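Endo-beta-1,2-glucanase (Talaromyces funiculosus, PDB 6IMV) hydrolyses internal beta-1,2-glucosidic linkages of beta-1,2-glucan as an endo-acting glycoside hydrolase, and is captured here with sophorose. Local coordinates at residues C15-Q20 / A399-M404; T122-Y127 / Q196-Y201; L128-T133 / F140-T145. One frame throughout, in Å; residues are numbered along the deposited sequence.

Contact 1. Residues C15-Q20 / A399-M404; sequences CRFAHQ and AWWRNM
Phe17 and Trp401 form the close-packed, apolar part of this contact. Their side chains cross at about a right angle, and the tip of the phenyl ring, CZ, sits 3.9 Å from CH2 on the six-membered end of the indole. Phe17 takes a first torsion of 67°, with CG lodged between the backbone N and the carbonyl carbon, and this carries the ring across to the tryptophan. Asp36 and Val37 of helix 30-41 touch the phenyl ring as well. Next to this pair, Ala18 points its methyl at the helix. In the (alpha/alpha)6 barrel of this enzyme family, the interface presses the N-terminal loop 15-20 onto helix 394-405. Arg16 ties the same loop down further, through a salt bridge to Asp500 and hydrogen bonds to Ala405 O and Gly407 O, and Cys15 is in a disulfide with Cys504.

The other flank is wetter. The extended chain of Arg402 runs past Ala18 O, which lies 3.2 Å from Arg402 NE, and NE is hydrogen-bonded to Tyr21 O. Farther out a water donates to His19 O at 2.7 Å. In the guanidinium plane, that water also accepts a weak bond from Arg402 NH2 at 3.3 Å.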
loop_
_atom_site.group_PDB
_atom_site.type_symbol
_atom_site.label_atom_id
_atom_site.label_comp_id
_atom_site.label_asym_id
_atom_site.label_seq_id
_atom_site.Cartn_x
_atom_site.Cartn_y
_atom_site.Cartn_z
ATOM N N CYS A 15 2.352 -1.308 25.466
ATOM C CA CYS A 15 2.502 -0.432 24.327
ATOM C C CYS A 15 3.911 -0.547 23.729
ATOM O O CYS A 15 4.068 -0.568 22.509
ATOM C CB CYS A 15 2.231 1.017 24.699
ATOM S SG CYS A 15 2.162 2.061 23.226
ATOM N N ARG A 16 4.919 -0.615 24.598
ATOM C CA ARG A 16 6.316 -0.599 24.202
ATOM C C ARG A 16 6.852 -2.036 24.140
ATOM O O ARG A 16 7.926 -2.315 24.624
ATOM C CB ARG A 16 7.100 0.297 25.173
ATOM C CG ARG A 16 8.386 0.874 24.603
ATOM C CD ARG A 16 8.132 1.875 23.489
ATOM N NE ARG A 16 9.357 2.543 23.036
ATOM C CZ ARG A 16 9.984 2.314 21.889
ATOM N NH1 ARG A 16 9.624 1.308 21.101
ATOM N NH2 ARG A 16 10.972 3.114 21.529
ATOM N N PHE A 17 6.112 -2.934 23.474
ATOM C CA PHE A 17 6.417 -4.365 23.460
ATOM C C PHE A 17 7.660 -4.679 22.615
ATOM O O PHE A 17 8.290 -5.723 22.827
ATOM C CB PHE A 17 5.223 -5.185 22.957
ATOM C CG PHE A 17 4.881 -4.965 21.504
ATOM C CD1 PHE A 17 5.546 -5.668 20.507
ATOM C CD2 PHE A 17 3.913 -4.048 21.133
ATOM C CE1 PHE A 17 5.246 -5.450 19.175
ATOM C CE2 PHE A 17 3.604 -3.851 19.795
ATOM C CZ PHE A 17 4.273 -4.544 18.824
ATOM N N ALA A 18 8.019 -3.804 21.668
ATOM C CA ALA A 18 9.089 -4.120 20.722
ATOM C C ALA A 18 10.389 -4.464 21.458
ATOM O O ALA A 18 11.065 -5.417 21.070
ATOM C CB ALA A 18 9.299 -3.000 19.742
ATOM N N HIS A 19 10.727 -3.718 22.523
ATOM C CA HIS A 19 11.991 -3.975 23.233
ATOM C C HIS A 19 11.811 -4.966 24.396
ATOM O O HIS A 19 12.795 -5.271 25.080
ATOM C CB HIS A 19 12.709 -2.679 23.643
ATOM C CG HIS A 19 12.001 -1.790 24.614
ATOM N ND1 HIS A 19 12.224 -0.423 24.623
ATOM C CD2 HIS A 19 11.118 -2.042 25.604
ATOM C CE1 HIS A 19 11.518 0.131 25.589
ATOM N NE2 HIS A 19 10.820 -0.844 26.211
ATOM N N GLN A 20 10.595 -5.497 24.585
ATOM C CA GLN A 20 10.335 -6.609 25.513
ATOM C C GLN A 20 10.788 -7.951 24.914
ATOM O O GLN A 20 10.932 -8.922 25.662
ATOM C CB GLN A 20 8.851 -6.707 25.876
ATOM C CG GLN A 20 8.348 -5.594 26.781
ATOM C CD GLN A 20 6.882 -5.751 27.107
ATOM O OE1 GLN A 20 6.090 -6.224 26.300
ATOM N NE2 GLN A 20 6.493 -5.344 28.302
ATOM N N ALA A 399 11.788 -8.866 12.369
ATOM C CA ALA A 399 13.069 -8.509 12.993
ATOM C C ALA A 399 13.461 -7.082 12.575
ATOM O O ALA A 399 13.870 -6.268 13.425
ATOM C CB ALA A 399 14.149 -9.506 12.639
ATOM N N TRP A 400 13.317 -6.780 11.281
ATOM C CA TRP A 400 13.635 -5.457 10.760
ATOM C C TRP A 400 12.669 -4.414 11.325
ATOM O O TRP A 400 13.082 -3.327 11.735
ATOM C CB TRP A 400 13.649 -5.464 9.233
ATOM C CG TRP A 400 14.922 -6.021 8.686
ATOM C CD1 TRP A 400 15.144 -7.291 8.239
ATOM C CD2 TRP A 400 16.169 -5.322 8.538
ATOM N NE1 TRP A 400 16.438 -7.430 7.838
ATOM C CE2 TRP A 400 17.092 -6.243 8.007
ATOM C CE3 TRP A 400 16.599 -4.025 8.823
ATOM C CZ2 TRP A 400 18.410 -5.893 7.728
ATOM C CZ3 TRP A 400 17.905 -3.679 8.558
ATOM C CH2 TRP A 400 18.796 -4.602 8.016
ATOM N N TRP A 401 11.379 -4.770 11.364
ATOM C CA TRP A 401 10.329 -3.952 11.949
ATOM C C TRP A 401 10.682 -3.598 13.406
ATOM O O TRP A 401 10.648 -2.430 13.794
ATOM C CB TRP A 401 8.986 -4.684 11.853
ATOM C CG TRP A 401 7.789 -3.847 12.179
ATOM C CD1 TRP A 401 6.974 -3.198 11.296
ATOM C CD2 TRP A 401 7.231 -3.610 13.486
ATOM N NE1 TRP A 401 5.949 -2.583 11.963
ATOM C CE2 TRP A 401 6.086 -2.807 13.306
ATOM C CE3 TRP A 401 7.590 -3.982 14.787
ATOM C CZ2 TRP A 401 5.310 -2.369 14.379
ATOM C CZ3 TRP A 401 6.814 -3.558 15.843
ATOM C CH2 TRP A 401 5.691 -2.762 15.642
ATOM N N ARG A 402 11.020 -4.619 14.198
ATOM C CA ARG A 402 11.368 -4.471 15.605
ATOM C C ARG A 402 12.551 -3.503 15.746
ATOM O O ARG A 402 12.514 -2.574 16.567
ATOM C CB ARG A 402 11.708 -5.831 16.228
ATOM C CG ARG A 402 12.247 -5.741 17.650
ATOM C CD ARG A 402 12.631 -7.083 18.247
ATOM N NE ARG A 402 13.439 -6.925 19.449
ATOM C CZ ARG A 402 14.695 -6.484 19.475
ATOM N NH1 ARG A 402 15.374 -6.331 18.351
ATOM N NH2 ARG A 402 15.258 -6.169 20.635
ATOM N N ASN A 403 13.595 -3.734 14.945
ATOM C CA ASN A 403 14.834 -2.950 14.996
ATOM C C ASN A 403 14.522 -1.448 14.877
ATOM O O ASN A 403 15.037 -0.627 15.645
ATOM C CB ASN A 403 15.848 -3.398 13.938
ATOM C CG ASN A 403 17.264 -2.998 14.297
ATOM O OD1 ASN A 403 17.834 -3.537 15.235
ATOM N ND2 ASN A 403 17.836 -2.054 13.568
ATOM N N MET A 404 13.652 -1.095 13.934
ATOM C CA MET A 404 13.239 0.292 13.747
ATOM C C MET A 404 12.286 0.736 14.870
ATOM O O MET A 404 12.441 1.837 15.394
ATOM C CB MET A 404 12.588 0.463 12.375
ATOM C CG MET A 404 13.588 0.304 11.242
ATOM S SD MET A 404 12.848 0.529 9.614
ATOM C CE MET A 404 12.530 -1.167 9.134
HETATM O O HOH W 1 15.193 -5.568 23.874
#

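Contact 2. Residues T122-Y127 / Q196-Y201; sequences TKLQTY and QTWMDY. With NAG (2-acetamido-2-deoxy-beta-D-glucopyranose), chain F.
Tyr127 turns a ring edge onto one face of Trp198, and this T-shaped (edge-to-face) stack joins helix 112-133 to helix 186-210, two helices of a fold that is an (alpha/alpha)6 barrel in this family. The phenol and the five-membered indole ring have centroids 5.2 Å apart and planes at 65°. CD2 of Tyr127 makes the closest approach, 3.5 Å from Trp198 CE2, over the rim of the indole rather than its middle. Beyond the stack, the phenol's OH is hydrogen-bonded to Glu83.

The aliphatic share belongs to Leu124. With CG opposite the backbone N (chi1 -179°), the side chain brings CD1 to 3.8 Å from Trp198 CB, the leucine and tryptophan side chains running antiparallel alongside each other.

Sugar contacts border this packing. The N-acetylglucosamine lies against one face of Tyr201, where its N2 is 3.7 Å from CD2 of that ring, and its acetyl methyl C8 reaches 3.8 Å from Trp198 CA.

Between the two segments the polar link is a water, with no direct hydrogen bond. Lying in the indole plane, the water accepts from Trp198 NE1 at 3.0 Å and donates to Tyr127 O, also at 3.0 Å.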
loop_
_atom_site.group_PDB
_atom_site.type_symbol
_atom_site.label_atom_id
_atom_site.label_comp_id
_atom_site.label_asym_id
_atom_site.label_seq_id
_atom_site.Cartn_x
_atom_site.Cartn_y
_atom_site.Cartn_z
ATOM N N THR A 122 -21.458 2.324 5.042
ATOM C CA THR A 122 -21.379 3.783 5.178
ATOM C C THR A 122 -20.485 4.359 4.073
ATOM O O THR A 122 -20.843 5.353 3.447
ATOM C CB THR A 122 -20.856 4.191 6.561
ATOM O OG1 THR A 122 -21.668 3.545 7.537
ATOM C CG2 THR A 122 -20.882 5.682 6.797
ATOM N N LYS A 123 -19.331 3.718 3.846
ATOM C CA LYS A 123 -18.333 4.184 2.865
ATOM C C LYS A 123 -18.959 4.239 1.471
ATOM O O LYS A 123 -18.807 5.247 0.787
ATOM C CB LYS A 123 -17.097 3.277 2.852
ATOM C CG LYS A 123 -16.045 3.616 1.801
ATOM C CD LYS A 123 -14.941 2.578 1.687
ATOM C CE LYS A 123 -14.056 2.482 2.915
ATOM N NZ LYS A 123 -13.419 3.772 3.253
ATOM N N LEU A 124 -19.659 3.166 1.070
ATOM C CA LEU A 124 -20.258 3.088 -0.261
ATOM C C LEU A 124 -21.239 4.251 -0.460
ATOM O O LEU A 124 -21.259 4.867 -1.520
ATOM C CB LEU A 124 -20.978 1.749 -0.452
ATOM C CG LEU A 124 -21.620 1.565 -1.833
ATOM C CD1 LEU A 124 -20.611 1.810 -2.956
ATOM C CD2 LEU A 124 -22.226 0.187 -1.973
ATOM N N GLN A 125 -22.061 4.522 0.562
ATOM C CA GLN A 125 -23.022 5.632 0.513
ATOM C C GLN A 125 -22.274 6.931 0.150
ATOM O O GLN A 125 -22.708 7.673 -0.724
ATOM C CB GLN A 125 -23.792 5.750 1.831
ATOM C CG GLN A 125 -24.737 4.585 2.081
ATOM C CD GLN A 125 -25.488 4.688 3.385
ATOM O OE1 GLN A 125 -26.058 5.718 3.722
ATOM N NE2 GLN A 125 -25.511 3.596 4.130
ATOM N N THR A 126 -21.126 7.167 0.799
ATOM C CA THR A 126 -20.314 8.362 0.587
ATOM C C THR A 126 -19.743 8.396 -0.839
ATOM O O THR A 126 -19.771 9.456 -1.497
ATOM C CB THR A 126 -19.199 8.455 1.630
ATOM O OG1 THR A 126 -19.814 8.362 2.923
ATOM C CG2 THR A 126 -18.393 9.729 1.501
ATOM N N TYR A 127 -19.225 7.252 -1.314
ATOM C CA TYR A 127 -18.726 7.107 -2.685
ATOM C C TYR A 127 -19.812 7.533 -3.682
ATOM O O TYR A 127 -19.522 8.218 -4.655
ATOM C CB TYR A 127 -18.313 5.662 -2.989
ATOM C CG TYR A 127 -16.927 5.227 -2.570
ATOM C CD1 TYR A 127 -16.345 5.639 -1.376
ATOM C CD2 TYR A 127 -16.226 4.313 -3.341
ATOM C CE1 TYR A 127 -15.085 5.194 -0.997
ATOM C CE2 TYR A 127 -14.967 3.857 -2.978
ATOM C CZ TYR A 127 -14.395 4.295 -1.799
ATOM O OH TYR A 127 -13.161 3.832 -1.457
ATOM N N GLN A 196 -20.238 -4.335 -6.017
ATOM C CA GLN A 196 -20.029 -4.858 -7.373
ATOM C C GLN A 196 -20.550 -3.826 -8.393
ATOM O O GLN A 196 -19.894 -3.550 -9.401
ATOM C CB GLN A 196 -20.669 -6.245 -7.530
ATOM C CG GLN A 196 -20.501 -6.867 -8.918
ATOM C CD GLN A 196 -19.169 -7.548 -9.146
ATOM O OE1 GLN A 196 -18.730 -8.399 -8.366
ATOM N NE2 GLN A 196 -18.517 -7.204 -10.253
ATOM N N THR A 197 -21.714 -3.232 -8.101
ATOM C CA THR A 197 -22.314 -2.192 -8.953
ATOM C C THR A 197 -21.365 -0.992 -9.075
ATOM O O THR A 197 -21.160 -0.471 -10.181
ATOM C CB THR A 197 -23.691 -1.788 -8.420
ATOM O OG1 THR A 197 -24.466 -2.983 -8.473
ATOM C CG2 THR A 197 -24.363 -0.697 -9.226
ATOM N N TRP A 198 -20.818 -0.530 -7.941
ATOM C CA TRP A 198 -19.876 0.591 -7.950
ATOM C C TRP A 198 -18.665 0.222 -8.821
ATOM O O TRP A 198 -18.274 0.962 -9.710
ATOM C CB TRP A 198 -19.453 1.000 -6.523
ATOM C CG TRP A 198 -18.382 2.046 -6.533
ATOM C CD1 TRP A 198 -18.553 3.398 -6.619
ATOM C CD2 TRP A 198 -16.960 1.822 -6.544
ATOM N NE1 TRP A 198 -17.339 4.025 -6.696
ATOM C CE2 TRP A 198 -16.346 3.086 -6.638
ATOM C CE3 TRP A 198 -16.147 0.679 -6.491
ATOM C CZ2 TRP A 198 -14.960 3.238 -6.664
ATOM C CZ3 TRP A 198 -14.778 0.832 -6.514
ATOM C CH2 TRP A 198 -14.197 2.095 -6.608
ATOM N N MET A 199 -18.086 -0.951 -8.551
ATOM C CA MET A 199 -16.870 -1.408 -9.204
ATOM C C MET A 199 -17.111 -1.567 -10.708
ATOM O O MET A 199 -16.254 -1.197 -11.529
ATOM C CB MET A 199 -16.436 -2.751 -8.613
ATOM C CG MET A 199 -15.072 -3.193 -9.042
ATOM S SD MET A 199 -14.602 -4.749 -8.255
ATOM C CE MET A 199 -15.714 -5.889 -9.078
ATOM N N ASP A 200 -18.278 -2.109 -11.065
ATOM C CA ASP A 200 -18.623 -2.385 -12.462
ATOM C C ASP A 200 -18.755 -1.072 -13.244
ATOM O O ASP A 200 -18.436 -1.025 -14.433
ATOM C CB ASP A 200 -19.899 -3.227 -12.593
ATOM C CG ASP A 200 -19.711 -4.695 -12.247
ATOM O OD1 ASP A 200 -18.553 -5.141 -12.190
ATOM O OD2 ASP A 200 -20.729 -5.384 -12.030
ATOM N N TYR A 201 -19.214 -0.007 -12.581
ATOM C CA TYR A 201 -19.401 1.270 -13.266
ATOM C C TYR A 201 -18.050 1.806 -13.774
ATOM O O TYR A 201 -17.974 2.359 -14.889
ATOM C CB TYR A 201 -20.131 2.269 -12.369
ATOM C CG TYR A 201 -20.278 3.626 -13.002
ATOM C CD1 TYR A 201 -21.056 3.802 -14.136
ATOM C CD2 TYR A 201 -19.599 4.723 -12.500
ATOM C CE1 TYR A 201 -21.179 5.041 -14.744
ATOM C CE2 TYR A 201 -19.722 5.972 -13.085
ATOM C CZ TYR A 201 -20.509 6.128 -14.213
ATOM O OH TYR A 201 -20.600 7.357 -14.788
HETATM C C1 NAG F . -22.529 7.661 -11.058
HETATM C C2 NAG F . -23.423 6.442 -11.045
HETATM C C3 NAG F . -23.950 6.188 -12.449
HETATM C C4 NAG F . -24.633 7.427 -13.011
HETATM C C5 NAG F . -23.664 8.586 -12.897
HETATM C C6 NAG F . -24.217 9.905 -13.431
HETATM C C7 NAG F . -23.027 4.485 -9.631
HETATM C C8 NAG F . -22.060 3.380 -9.334
HETATM N N2 NAG F . -22.655 5.316 -10.582
HETATM O O3 NAG F . -24.845 5.091 -12.402
HETATM O O4 NAG F . -24.976 7.227 -14.389
HETATM O O5 NAG F . -23.328 8.733 -11.523
HETATM O O6 NAG F . -24.898 10.548 -12.348
HETATM O O7 NAG F . -24.082 4.576 -9.042
HETATM O O HOH W 2 -17.913 6.948 -6.814
#

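Contact 3. Residues L128-T133 / F140-T145; sequences LRFNET and FLPWFT. With NAG (2-acetamido-2-deoxy-beta-D-glucopyranose), chain F; BGC (beta-D-glucopyranose), chain D.
The Phe130 ring meets Phe140 O at its edge, near the ring plane, with CE2 3.8 Å from that oxygen. Two apolar groups come in obliquely: Pro142 CD is 3.5 Å from Phe130 CZ, and Leu141 CD2 is 3.8 Å from Phe130 CD2. The rings of Tyr134 and Phe137 also meet the phenyl, each with planes at about 30°, and Pro153 of strand 152-153 touches it too. The Phe130 and Pro142 side chains approach from opposite directions. The phenyl reaches across because its CG stands opposite the backbone N (chi1 180°).

The second flat group, Trp143, turns to the sugar, edge first. Its indole offers an edge to the glucose: NE1 donates to BGC O4 at 3.0 Å in a nearly straight bond of 176°, while CZ2 lies 3.4 Å from BGC O3. Another bound glucose touches the same tryptophan, and Trp157 meets its ring. A phenylalanine in place of Trp143, lacking the indole N-H, would probably leave O4 of the glucose without this donor and the sugar freer to shift.

Next along the helix from Phe130, Asn131 ND2 is bonded covalently to C1 of N-acetylglucosamine at 1.4 Å, an N-glycan on an Asn-Glu-Thr sequon. The loop leading into strand 144-145 packs Pro142 against Phe130 of the helix and places the next residue, Trp143, in the glucose-binding pocket of this glycoside hydrolase.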
loop_
_atom_site.group_PDB
_atom_site.type_symbol
_atom_site.label_atom_id
_atom_site.label_comp_id
_atom_site.label_asym_id
_atom_site.label_seq_id
_atom_site.Cartn_x
_atom_site.Cartn_y
_atom_site.Cartn_z
ATOM N N LEU A 128 -21.058 7.102 -3.431
ATOM C CA LEU A 128 -22.166 7.307 -4.364
ATOM C C LEU A 128 -22.626 8.778 -4.352
ATOM O O LEU A 128 -22.953 9.314 -5.412
ATOM C CB LEU A 128 -23.315 6.348 -4.023
ATOM C CG LEU A 128 -23.051 4.857 -4.262
ATOM C CD1 LEU A 128 -24.327 4.040 -4.127
ATOM C CD2 LEU A 128 -22.425 4.583 -5.621
ATOM N N ARG A 129 -22.634 9.428 -3.181
ATOM C CA ARG A 129 -22.926 10.870 -3.066
ATOM C C ARG A 129 -21.860 11.676 -3.823
ATOM O O ARG A 129 -22.167 12.674 -4.481
ATOM C CB ARG A 129 -22.984 11.323 -1.601
ATOM C CG ARG A 129 -24.173 10.793 -0.809
ATOM C CD ARG A 129 -24.377 11.540 0.510
ATOM N NE ARG A 129 -23.188 11.593 1.365
ATOM C CZ ARG A 129 -22.793 10.622 2.193
ATOM N NH1 ARG A 129 -23.485 9.495 2.284
ATOM N NH2 ARG A 129 -21.714 10.791 2.943
ATOM N N PHE A 130 -20.600 11.242 -3.727
ATOM C CA PHE A 130 -19.501 11.898 -4.434
ATOM C C PHE A 130 -19.698 11.784 -5.951
ATOM O O PHE A 130 -19.487 12.750 -6.685
ATOM C CB PHE A 130 -18.147 11.299 -4.046
ATOM C CG PHE A 130 -16.991 11.950 -4.761
ATOM C CD1 PHE A 130 -16.537 13.198 -4.374
ATOM C CD2 PHE A 130 -16.384 11.328 -5.844
ATOM C CE1 PHE A 130 -15.485 13.809 -5.046
ATOM C CE2 PHE A 130 -15.333 11.939 -6.515
ATOM C CZ PHE A 130 -14.883 13.175 -6.110
ATOM N N ASN A 131 -20.052 10.584 -6.417
ATOM C CA ASN A 131 -20.271 10.337 -7.832
ATOM C C ASN A 131 -21.395 11.239 -8.369
ATOM O O ASN A 131 -21.300 11.781 -9.467
ATOM C CB ASN A 131 -20.579 8.865 -8.091
ATOM C CG ASN A 131 -20.916 8.577 -9.534
ATOM O OD1 ASN A 131 -20.134 8.880 -10.434
ATOM N ND2 ASN A 131 -22.076 7.983 -9.742
ATOM N N GLU A 132 -22.463 11.373 -7.581
ATOM C CA GLU A 132 -23.632 12.174 -7.922
ATOM C C GLU A 132 -23.254 13.648 -8.089
ATOM O O GLU A 132 -23.684 14.277 -9.027
ATOM C CB GLU A 132 -24.682 12.038 -6.824
ATOM C CG GLU A 132 -26.010 12.655 -7.189
ATOM C CD GLU A 132 -27.078 12.365 -6.151
ATOM O OE1 GLU A 132 -28.273 12.414 -6.516
ATOM O OE2 GLU A 132 -26.707 12.086 -4.977
ATOM N N THR A 133 -22.470 14.183 -7.148
ATOM C CA THR A 133 -22.070 15.593 -7.141
ATOM C C THR A 133 -20.959 15.844 -8.173
ATOM O O THR A 133 -20.921 16.913 -8.789
ATOM C CB THR A 133 -21.613 16.029 -5.742
ATOM O OG1 THR A 133 -22.683 15.760 -4.840
ATOM C CG2 THR A 133 -21.231 17.491 -5.665
ATOM N N PHE A 140 -14.378 7.106 -10.256
ATOM C CA PHE A 140 -13.052 7.082 -9.675
ATOM C C PHE A 140 -12.946 8.194 -8.631
ATOM O O PHE A 140 -13.799 9.089 -8.586
ATOM C CB PHE A 140 -11.998 7.271 -10.770
ATOM C CG PHE A 140 -11.998 6.185 -11.813
ATOM C CD1 PHE A 140 -11.391 4.964 -11.560
ATOM C CD2 PHE A 140 -12.604 6.375 -13.046
ATOM C CE1 PHE A 140 -11.376 3.966 -12.520
ATOM C CE2 PHE A 140 -12.591 5.374 -14.002
ATOM C CZ PHE A 140 -11.975 4.171 -13.740
ATOM N N LEU A 141 -11.896 8.131 -7.809
ATOM C CA LEU A 141 -11.686 9.108 -6.746
ATOM C C LEU A 141 -10.395 9.883 -6.993
ATOM O O LEU A 141 -9.336 9.295 -7.218
ATOM C CB LEU A 141 -11.605 8.399 -5.392
ATOM C CG LEU A 141 -12.839 7.609 -4.960
ATOM C CD1 LEU A 141 -12.576 6.926 -3.627
ATOM C CD2 LEU A 141 -14.070 8.500 -4.876
ATOM N N PRO A 142 -10.433 11.227 -6.874
ATOM C CA PRO A 142 -9.226 12.041 -6.812
ATOM C C PRO A 142 -8.684 11.964 -5.378
ATOM O O PRO A 142 -9.245 11.252 -4.573
ATOM C CB PRO A 142 -9.771 13.437 -7.115
ATOM C CG PRO A 142 -11.107 13.434 -6.421
ATOM C CD PRO A 142 -11.642 12.033 -6.648
ATOM N N TRP A 143 -7.625 12.707 -5.072
ATOM C CA TRP A 143 -7.343 13.055 -3.673
ATOM C C TRP A 143 -8.512 13.903 -3.162
ATOM O O TRP A 143 -8.976 14.798 -3.867
ATOM C CB TRP A 143 -6.008 13.789 -3.537
ATOM C CG TRP A 143 -4.814 12.905 -3.698
ATOM C CD1 TRP A 143 -4.359 12.342 -4.853
ATOM C CD2 TRP A 143 -3.903 12.487 -2.664
ATOM N NE1 TRP A 143 -3.230 11.607 -4.609
ATOM C CE2 TRP A 143 -2.931 11.671 -3.276
ATOM C CE3 TRP A 143 -3.813 12.725 -1.287
ATOM C CZ2 TRP A 143 -1.895 11.079 -2.556
ATOM C CZ3 TRP A 143 -2.786 12.142 -0.575
ATOM C CH2 TRP A 143 -1.840 11.331 -1.205
ATOM N N PHE A 144 -9.003 13.585 -1.967
ATOM C CA PHE A 144 -10.257 14.132 -1.459
ATOM C C PHE A 144 -10.099 14.574 -0.002
ATOM O O PHE A 144 -9.237 14.085 0.722
ATOM C CB PHE A 144 -11.390 13.105 -1.570
ATOM C CG PHE A 144 -11.093 11.754 -0.969
ATOM C CD1 PHE A 144 -11.185 11.542 0.401
ATOM C CD2 PHE A 144 -10.736 10.687 -1.777
ATOM C CE1 PHE A 144 -10.904 10.297 0.945
ATOM C CE2 PHE A 144 -10.476 9.437 -1.234
ATOM C CZ PHE A 144 -10.559 9.243 0.128
ATOM N N THR A 145 -10.985 15.489 0.400
ATOM C CA THR A 145 -11.151 15.936 1.764
ATOM C C THR A 145 -12.287 15.117 2.380
ATOM O O THR A 145 -13.380 15.100 1.836
ATOM C CB THR A 145 -11.447 17.441 1.804
ATOM O OG1 THR A 145 -10.355 18.133 1.194
ATOM C CG2 THR A 145 -11.679 17.959 3.205
HETATM C C1 NAG F . -22.529 7.661 -11.058
HETATM C C2 NAG F . -23.423 6.442 -11.045
HETATM C C3 NAG F . -23.950 6.188 -12.449
HETATM C C4 NAG F . -24.633 7.427 -13.011
HETATM C C5 NAG F . -23.664 8.586 -12.897
HETATM C C6 NAG F . -24.217 9.905 -13.431
HETATM C C7 NAG F . -23.027 4.485 -9.631
HETATM C C8 NAG F . -22.060 3.380 -9.334
HETATM N N2 NAG F . -22.655 5.316 -10.582
HETATM O O3 NAG F . -24.845 5.091 -12.402
HETATM O O4 NAG F . -24.976 7.227 -14.389
HETATM O O5 NAG F . -23.328 8.733 -11.523
HETATM O O6 NAG F . -24.898 10.548 -12.348
HETATM O O7 NAG F . -24.082 4.576 -9.042
HETATM C C2 BGC D . 1.471 8.496 -5.927
HETATM C C3 BGC D . -0.040 8.701 -5.920
HETATM C C4 BGC D . -0.397 9.988 -6.655
HETATM C C5 BGC D . 0.189 9.918 -8.064
HETATM C C6 BGC D . -0.050 11.137 -8.927
HETATM C C1 BGC D . 1.989 8.546 -7.354
HETATM O O2 BGC D . 1.794 7.209 -5.417
HETATM O O3 BGC D . -0.547 8.770 -4.591
HETATM O O4 BGC D . -1.809 10.114 -6.721
HETATM O O5 BGC D . 1.598 9.746 -7.996
HETATM O O6 BGC D . 0.508 12.264 -8.292
#

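In the fold
Contacts 2 and 3 are neighbours on helix 112-133, with centres 10 Å apart. They touch directly where Tyr127 CZ lies 3.7 Å from Leu141 CD1, and the N-acetylglucosamine carried by Asn131 of contact 3 rests on Tyr201 of contact 2. Along the chain, contact 3 is nested inside the loop closed by contact 2, and both lie inside the long loop closed by contact 1. Contact 1 sits on the opposite side of the chain's centre, about 38 Å from contact 2 and 39 Å from contact 3, centre to centre. Contact 3 supplies Trp143 to the glucose pocket, whereas the Tyr127 side chain in contact 2 stays about 14 Å from a bound glucose.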